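Long-range contacts in paenibacillus xanthan lyase (Paenibacillus, PDB 6F2P), which is a family 8 polysaccharide lyase that probably cleaves the polysaccharide xanthan by an eliminative reaction: residues Glu492-Gly497 with Pro635-Leu640; Gly560-Gly565 with Ser616-Pro621; Ala975-Val980 with Asp1023-Tyr1028. One frame throughout, in Å; residues are numbered along the deposited sequence.

In the fold
Interactions 1 and 2 lie close together, with centres about 8 Å apart, and meet in one large antiparallel sheet, where strand 613-621 runs between strands 559-563 and 493-501. Interaction 2 joins two neighbouring strands within this sheet of the super-sandwich domain. Interaction 1, whose intervening chain includes both segments of interaction 2, ties the same sheet to the strand that opens the next beta-sandwich. Interaction 3 comes later in the chain, in the golvesin-type domain, its centre about 74 Å from that of interaction 1 and about 81 Å from that of interaction 2. The set illustrates three ways of joining parts of an elongated multidomain chain: pairing within a sheet, packing between sheets and loop bonding.

Interaction 1: Glu492-Gly497 with Pro635-Leu640; sequences EIVALG and PQISIL. With CA (calcium ion), chain B.
Glu492 and Gln636 meet at a calcium site set at the seam between the super-sandwich sheet and the first sheet of the C-terminal beta-sandwich, a case of a metal bridging two sheets whose apolar faces pack beside it. The carboxylate of Glu492 grips the ion with both oxygens, OE1 and OE2 each lying 2.5 Å from the calcium. Gln636 adds its amide oxygen, OE1, at 2.3 Å from the same ion. The two flat groups are turned 72° against each other, and Glu492 OE2 comes within 3.2 Å of Gln636 OE1, two acceptors held together by the cation and not by a hydrogen bond. A chi2 of -92° bends the glutamate chain, which turns its carboxylate to the metal while CG lies along the CG2 methyl of Ile637. Asp490, Asp491 and Glu651 complete the site, and Tyr631 OH is hydrogen-bonded to Glu492 OE2, which would tend to hold the carboxylate in its rotation.

Beyond the ion the contact is wholly apolar. Val494 and Ile637 meet end on through their methyls, CG2 of Val494 standing 3.9 Å from CG2 of Ile637 and equally near its CD1. Farther along, Leu496 and Ile639 lie alongside, pointing in opposite senses, with Leu496 CD2 at 3.6 Å from Ile639 CD1. The touching parts run 10° apart, yet no hydrogen bond joins them; the 8.2 Å between the CA atoms of Val494 and Ile637, with these four side chains all directed inward from two different sheets, is consistent with layers packed face to face. Strand 493-501 is paired in its own sheet with strands 481-488 and 613-621, while strand 646-651, the partner of strand 637-642, brings Val649 against both Val494 and Leu496.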
# COMPACT_ATOMS: atom_id res chain seq x y z
N GLU A 492 -16.20 9.18 -12.97
CA GLU A 492 -16.41 7.79 -13.35
C GLU A 492 -15.39 6.90 -12.68
O GLU A 492 -14.31 7.35 -12.31
CB GLU A 492 -16.32 7.60 -14.87
CG GLU A 492 -14.96 7.92 -15.47
CD GLU A 492 -14.84 9.36 -15.93
OE1 GLU A 492 -14.39 10.20 -15.13
OE2 GLU A 492 -15.20 9.66 -17.10
N ILE A 493 -15.77 5.63 -12.51
CA ILE A 493 -14.83 4.60 -12.11
C ILE A 493 -14.82 3.50 -13.16
O ILE A 493 -15.87 2.95 -13.50
CB ILE A 493 -15.20 3.96 -10.77
CG1 ILE A 493 -15.16 5.01 -9.66
CG2 ILE A 493 -14.25 2.82 -10.45
CD1 ILE A 493 -16.50 5.30 -9.06
N VAL A 494 -13.65 3.19 -13.71
CA VAL A 494 -13.57 2.10 -14.66
C VAL A 494 -13.04 0.87 -13.93
O VAL A 494 -12.03 0.95 -13.22
CB VAL A 494 -12.67 2.43 -15.86
CG1 VAL A 494 -12.62 1.26 -16.83
CG2 VAL A 494 -13.16 3.70 -16.56
N ALA A 495 -13.72 -0.26 -14.11
CA ALA A 495 -13.30 -1.52 -13.51
C ALA A 495 -12.96 -2.52 -14.62
O ALA A 495 -13.77 -2.76 -15.52
CB ALA A 495 -14.40 -2.08 -12.61
N LEU A 496 -11.75 -3.08 -14.55
CA LEU A 496 -11.30 -4.04 -15.55
C LEU A 496 -10.86 -5.33 -14.90
O LEU A 496 -10.27 -5.33 -13.82
CB LEU A 496 -10.12 -3.48 -16.33
CG LEU A 496 -10.29 -2.20 -17.14
CD1 LEU A 496 -9.04 -1.98 -17.98
CD2 LEU A 496 -11.53 -2.25 -18.01
N GLY A 497 -11.14 -6.44 -15.58
CA GLY A 497 -10.66 -7.72 -15.12
C GLY A 497 -10.19 -8.55 -16.30
O GLY A 497 -10.74 -8.46 -17.39
N PRO A 635 -17.90 7.98 -24.87
CA PRO A 635 -17.27 7.76 -23.57
C PRO A 635 -16.11 8.69 -23.35
O PRO A 635 -15.35 8.92 -24.28
CB PRO A 635 -16.75 6.32 -23.66
CG PRO A 635 -17.53 5.70 -24.76
CD PRO A 635 -17.81 6.79 -25.74
N GLN A 636 -15.97 9.20 -22.13
CA GLN A 636 -14.84 10.05 -21.79
C GLN A 636 -13.62 9.20 -21.39
O GLN A 636 -12.60 9.75 -20.99
CB GLN A 636 -15.21 10.99 -20.65
CG GLN A 636 -16.55 11.69 -20.79
CD GLN A 636 -16.98 12.35 -19.51
OE1 GLN A 636 -16.25 12.36 -18.53
NE2 GLN A 636 -18.18 12.91 -19.50
N ILE A 637 -13.74 7.88 -21.50
CA ILE A 637 -12.60 6.99 -21.23
C ILE A 637 -12.28 6.08 -22.42
O ILE A 637 -13.16 5.76 -23.22
CB ILE A 637 -12.82 6.11 -19.97
CG1 ILE A 637 -14.04 5.20 -20.15
CG2 ILE A 637 -12.95 6.97 -18.71
CD1 ILE A 637 -13.69 3.76 -20.46
N SER A 638 -11.02 5.67 -22.53
CA SER A 638 -10.62 4.72 -23.55
C SER A 638 -9.76 3.62 -22.97
O SER A 638 -8.71 3.89 -22.38
CB SER A 638 -9.90 5.42 -24.69
OG SER A 638 -10.78 6.31 -25.33
N ILE A 639 -10.20 2.39 -23.11
CA ILE A 639 -9.45 1.28 -22.56
C ILE A 639 -8.34 0.96 -23.55
O ILE A 639 -8.61 0.56 -24.68
CB ILE A 639 -10.37 0.08 -22.26
CG1 ILE A 639 -11.35 0.46 -21.14
CG2 ILE A 639 -9.56 -1.14 -21.86
CD1 ILE A 639 -12.51 -0.49 -20.99
N LEU A 640 -7.11 1.17 -23.12
CA LEU A 640 -5.95 1.01 -23.99
C LEU A 640 -5.58 -0.45 -24.11
O LEU A 640 -5.12 -0.89 -25.16
CB LEU A 640 -4.76 1.81 -23.44
CG LEU A 640 -5.03 3.29 -23.20
CD1 LEU A 640 -3.79 4.00 -22.70
CD2 LEU A 640 -5.57 3.97 -24.45
CA CA B . -14.94 12.11 -16.67

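Interaction 2: Gly560-Gly565 with Ser616-Pro621; sequences GYYFPG and SYVLLP. With CA (calcium ion), chain I.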
# COMPACT_ATOMS: atom_id res chain seq x y z
N GLY A 560 -25.24 4.88 -12.68
CA GLY A 560 -25.16 4.47 -14.07
C GLY A 560 -24.12 3.38 -14.24
O GLY A 560 -23.18 3.30 -13.45
N TYR A 561 -24.28 2.53 -15.25
CA TYR A 561 -23.30 1.49 -15.54
C TYR A 561 -23.11 1.41 -17.05
O TYR A 561 -24.05 1.15 -17.79
CB TYR A 561 -23.76 0.13 -15.02
CG TYR A 561 -24.28 0.14 -13.60
CD1 TYR A 561 -25.53 0.66 -13.30
CD2 TYR A 561 -23.53 -0.39 -12.56
CE1 TYR A 561 -26.02 0.68 -12.02
CE2 TYR A 561 -24.01 -0.39 -11.25
CZ TYR A 561 -25.26 0.16 -11.00
OH TYR A 561 -25.78 0.19 -9.73
N TYR A 562 -21.89 1.64 -17.51
CA TYR A 562 -21.61 1.57 -18.92
C TYR A 562 -20.76 0.33 -19.16
O TYR A 562 -19.84 0.04 -18.40
CB TYR A 562 -20.94 2.86 -19.40
CG TYR A 562 -20.14 2.75 -20.68
CD1 TYR A 562 -20.73 2.30 -21.85
CD2 TYR A 562 -18.81 3.11 -20.71
CE1 TYR A 562 -20.00 2.20 -23.01
CE2 TYR A 562 -18.07 3.02 -21.87
CZ TYR A 562 -18.67 2.56 -23.02
OH TYR A 562 -17.92 2.46 -24.17
N PHE A 563 -21.10 -0.43 -20.20
CA PHE A 563 -20.38 -1.66 -20.50
C PHE A 563 -19.69 -1.60 -21.85
O PHE A 563 -20.30 -1.90 -22.88
CB PHE A 563 -21.31 -2.87 -20.37
CG PHE A 563 -21.94 -2.98 -19.01
CD1 PHE A 563 -23.12 -2.31 -18.72
CD2 PHE A 563 -21.34 -3.71 -18.01
CE1 PHE A 563 -23.70 -2.39 -17.46
CE2 PHE A 563 -21.91 -3.80 -16.75
CZ PHE A 563 -23.09 -3.13 -16.48
N PRO A 564 -18.41 -1.21 -21.86
CA PRO A 564 -17.62 -1.06 -23.08
C PRO A 564 -17.63 -2.33 -23.93
O PRO A 564 -17.23 -3.41 -23.47
CB PRO A 564 -16.21 -0.79 -22.56
CG PRO A 564 -16.43 -0.19 -21.20
CD PRO A 564 -17.65 -0.85 -20.65
N GLY A 565 -18.12 -2.20 -25.16
CA GLY A 565 -18.16 -3.30 -26.09
C GLY A 565 -19.42 -4.13 -25.94
O GLY A 565 -19.62 -5.10 -26.66
N SER A 616 -15.21 -5.77 -18.16
CA SER A 616 -14.99 -4.34 -18.08
C SER A 616 -16.34 -3.67 -17.89
O SER A 616 -17.33 -4.09 -18.48
CB SER A 616 -14.32 -3.82 -19.35
OG SER A 616 -15.17 -3.94 -20.47
N TYR A 617 -16.37 -2.66 -17.02
CA TYR A 617 -17.56 -1.83 -16.84
C TYR A 617 -17.14 -0.50 -16.23
O TYR A 617 -16.02 -0.38 -15.71
CB TYR A 617 -18.62 -2.53 -15.98
CG TYR A 617 -18.19 -2.86 -14.56
CD1 TYR A 617 -17.45 -4.01 -14.29
CD2 TYR A 617 -18.57 -2.06 -13.49
CE1 TYR A 617 -17.07 -4.33 -12.99
CE2 TYR A 617 -18.20 -2.37 -12.18
CZ TYR A 617 -17.44 -3.51 -11.95
OH TYR A 617 -17.06 -3.83 -10.67
N VAL A 618 -18.03 0.48 -16.30
CA VAL A 618 -17.73 1.82 -15.84
C VAL A 618 -18.84 2.29 -14.93
O VAL A 618 -20.00 2.32 -15.34
CB VAL A 618 -17.66 2.82 -17.02
CG1 VAL A 618 -17.52 4.23 -16.50
CG2 VAL A 618 -16.54 2.47 -17.97
N LEU A 619 -18.50 2.66 -13.70
CA LEU A 619 -19.49 3.20 -12.78
C LEU A 619 -19.69 4.67 -13.08
O LEU A 619 -18.72 5.44 -13.16
CB LEU A 619 -19.07 3.01 -11.33
CG LEU A 619 -19.00 1.56 -10.84
CD1 LEU A 619 -18.61 1.50 -9.36
CD2 LEU A 619 -20.32 0.85 -11.09
N LEU A 620 -20.94 5.07 -13.26
CA LEU A 620 -21.28 6.45 -13.53
C LEU A 620 -22.27 6.95 -12.49
O LEU A 620 -23.47 7.00 -12.76
CB LEU A 620 -21.89 6.57 -14.94
CG LEU A 620 -20.96 6.16 -16.09
CD1 LEU A 620 -21.71 6.09 -17.41
CD2 LEU A 620 -19.77 7.12 -16.21
N PRO A 621 -21.77 7.32 -11.30
CA PRO A 621 -22.67 7.74 -10.22
C PRO A 621 -23.39 9.06 -10.53
O PRO A 621 -22.86 9.87 -11.30
CB PRO A 621 -21.73 7.93 -9.02
CG PRO A 621 -20.50 7.17 -9.35
CD PRO A 621 -20.37 7.26 -10.85
CA CA I . -18.50 -7.15 -27.58
O HOH W 1 -18.38 -4.79 -21.01
O HOH W 2 -19.78 -8.34 -25.95
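Tyr562 and Val618 form a hydrogen-bonded pair in the antiparallel sheet of the super-sandwich domain, and they exemplify how a beta ladder brings side chains of two strands together on each face. Their backbones bond in both directions: Tyr562 N donates to Val618 O at 3.0 Å, and Val618 N returns a bond to Tyr562 O at 2.8 Å. Gly560 and Leu620 repeat the arrangement two residues along.

The tyrosine side chain can be followed outward. Its CB rests 3.9 Å from Leu620 CD1, with Val618 CB only a little farther off. CG stands anti to the backbone N (chi1 158°), and this swings the ring across the valine, bringing CD2 to 3.6 Å from Val618 CG2. Pro564 N lies over one ring face, offset toward its rim, and at the end of the side chain the hydroxyl oxygen OH packs on Pro635. Pro564, as the chain turns its corner, also lays CG toward the same valine methyl.

The other face of the ladder carries Tyr561 and Leu619, whose contact runs from Tyr561 CD2 to Leu619 CD2 at 3.7 Å. Beside them Phe563 CD2 meets Tyr617 CB at 3.6 Å, the two side chains slanting past one another. Tyr561, Phe563 and Tyr617 all touch Val512 of strand 508-516, which belongs to a second sheet, so this face looks into the sandwich; the phenol of Tyr561 is hydrogen-bonded to Glu513 there.

At the corner the pairing gives way to a water that donates to the carbonyl oxygens of both Pro564 and Ser616. The segment finishes at Gly565, whose carbonyl O binds a calcium ion at 2.5 Å, with a water as a further ligand of the metal.

Interaction 3: Ala975-Val980 with Asp1023-Tyr1028; sequences ATNVPV and DATNGY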
# COMPACT_ATOMS: atom_id res chain seq x y z
N ALA A 975 52.08 -6.24 -53.82
CA ALA A 975 53.03 -5.20 -53.43
C ALA A 975 53.65 -5.54 -52.07
O ALA A 975 52.99 -6.14 -51.20
CB ALA A 975 52.34 -3.85 -53.37
N THR A 976 54.91 -5.17 -51.89
CA THR A 976 55.64 -5.45 -50.66
C THR A 976 55.68 -4.22 -49.76
O THR A 976 56.12 -4.29 -48.60
CB THR A 976 57.09 -5.91 -50.95
OG1 THR A 976 57.78 -4.89 -51.67
CG2 THR A 976 57.09 -7.17 -51.77
N ASN A 977 55.22 -3.10 -50.29
CA ASN A 977 55.34 -1.82 -49.61
C ASN A 977 54.03 -1.05 -49.59
O ASN A 977 53.98 0.13 -49.93
CB ASN A 977 56.44 -0.98 -50.27
CG ASN A 977 56.20 -0.74 -51.76
OD1 ASN A 977 55.52 -1.53 -52.42
ND2 ASN A 977 56.75 0.35 -52.28
N VAL A 978 52.95 -1.72 -49.18
CA VAL A 978 51.65 -1.08 -49.12
C VAL A 978 51.59 -0.10 -47.96
O VAL A 978 51.71 -0.51 -46.80
CB VAL A 978 50.52 -2.12 -48.98
CG1 VAL A 978 49.16 -1.43 -49.03
CG2 VAL A 978 50.64 -3.17 -50.07
N PRO A 979 51.41 1.20 -48.26
CA PRO A 979 51.31 2.21 -47.21
C PRO A 979 49.94 2.21 -46.54
O PRO A 979 48.92 2.25 -47.22
CB PRO A 979 51.53 3.53 -47.96
CG PRO A 979 51.06 3.25 -49.34
CD PRO A 979 51.37 1.79 -49.61
N VAL A 980 49.93 2.13 -45.21
CA VAL A 980 48.69 2.12 -44.44
C VAL A 980 48.69 3.24 -43.41
O VAL A 980 49.61 3.33 -42.59
CB VAL A 980 48.48 0.78 -43.72
CG1 VAL A 980 47.16 0.78 -42.97
CG2 VAL A 980 48.53 -0.37 -44.72
N ASP A 1023 50.31 4.58 -53.28
CA ASP A 1023 51.48 5.34 -53.72
C ASP A 1023 52.74 4.49 -53.76
O ASP A 1023 53.09 3.85 -52.77
CB ASP A 1023 51.70 6.56 -52.81
CG ASP A 1023 50.45 7.42 -52.67
OD1 ASP A 1023 49.58 7.07 -51.84
OD2 ASP A 1023 50.34 8.45 -53.36
N ALA A 1024 53.41 4.48 -54.91
CA ALA A 1024 54.71 3.84 -55.08
C ALA A 1024 54.73 2.32 -54.85
O ALA A 1024 55.80 1.74 -54.65
CB ALA A 1024 55.77 4.52 -54.21
N THR A 1025 53.57 1.69 -54.90
CA THR A 1025 53.49 0.25 -54.64
C THR A 1025 54.04 -0.58 -55.80
O THR A 1025 53.75 -0.31 -56.97
CB THR A 1025 52.05 -0.20 -54.27
OG1 THR A 1025 51.10 0.51 -55.08
CG2 THR A 1025 51.77 0.10 -52.81
N ASN A 1026 54.83 -1.59 -55.46
CA ASN A 1026 55.54 -2.40 -56.46
C ASN A 1026 54.78 -3.64 -56.93
O ASN A 1026 55.35 -4.52 -57.59
CB ASN A 1026 56.94 -2.76 -55.96
CG ASN A 1026 56.92 -3.59 -54.69
OD1 ASN A 1026 56.07 -4.46 -54.50
ND2 ASN A 1026 57.88 -3.33 -53.81
N GLY A 1027 53.49 -3.71 -56.59
CA GLY A 1027 52.65 -4.82 -56.98
C GLY A 1027 51.18 -4.56 -56.69
O GLY A 1027 50.76 -3.41 -56.52
N TYR A 1028 50.40 -5.63 -56.62
CA TYR A 1028 48.97 -5.52 -56.37
C TYR A 1028 48.67 -5.09 -54.94
O TYR A 1028 49.27 -5.59 -53.98
CB TYR A 1028 48.27 -6.86 -56.66
CG TYR A 1028 47.99 -7.10 -58.13
CD1 TYR A 1028 46.88 -6.55 -58.75
CD2 TYR A 1028 48.83 -7.90 -58.89
CE1 TYR A 1028 46.62 -6.77 -60.08
CE2 TYR A 1028 48.58 -8.13 -60.23
CZ TYR A 1028 47.47 -7.56 -60.82
OH TYR A 1028 47.20 -7.77 -62.15
O HOH W 3 54.96 2.29 -50.93
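Asn1026 ND2 donates a nearly straight bond (169°) to Thr976 OG1 at 2.7 Å, with the hydroxyl oxygen lying in the amide plane. The other end of the same amide, Asn1026 OD1, accepts from Thr976 N at 2.9 Å, so one residue clasps backbone and side chain of the threonine together. Asn977 answers from the facing loop. Its amide, turned only 21° from that of Asn1026, takes Asn1026 N on a lone pair of OD1 at 3.1 Å, while its ND2 reaches Ala1024 O at 2.9 Å from above the carbonyl plane. A leucine here would probably leave Asn1026 N and Ala1024 O without their mates from this side chain. Deeper in, Thr1025 CG2 packs at 3.6 Å on Pro979 CD, and a water links Asn977 O to Asp1023 O. Neither 975-977 nor 1023-1028 is regular strand, and the bonds across them come largely from the two asparagine amides. Asp1023, which ligates a calcium ion together with Gly946, lies in the loop between strands 1017-1021 and 1030-1039 of the golvesin-type domain; the contact joins that loop to the turn leading into strand 978-984, which pairs with strand 1017-1021.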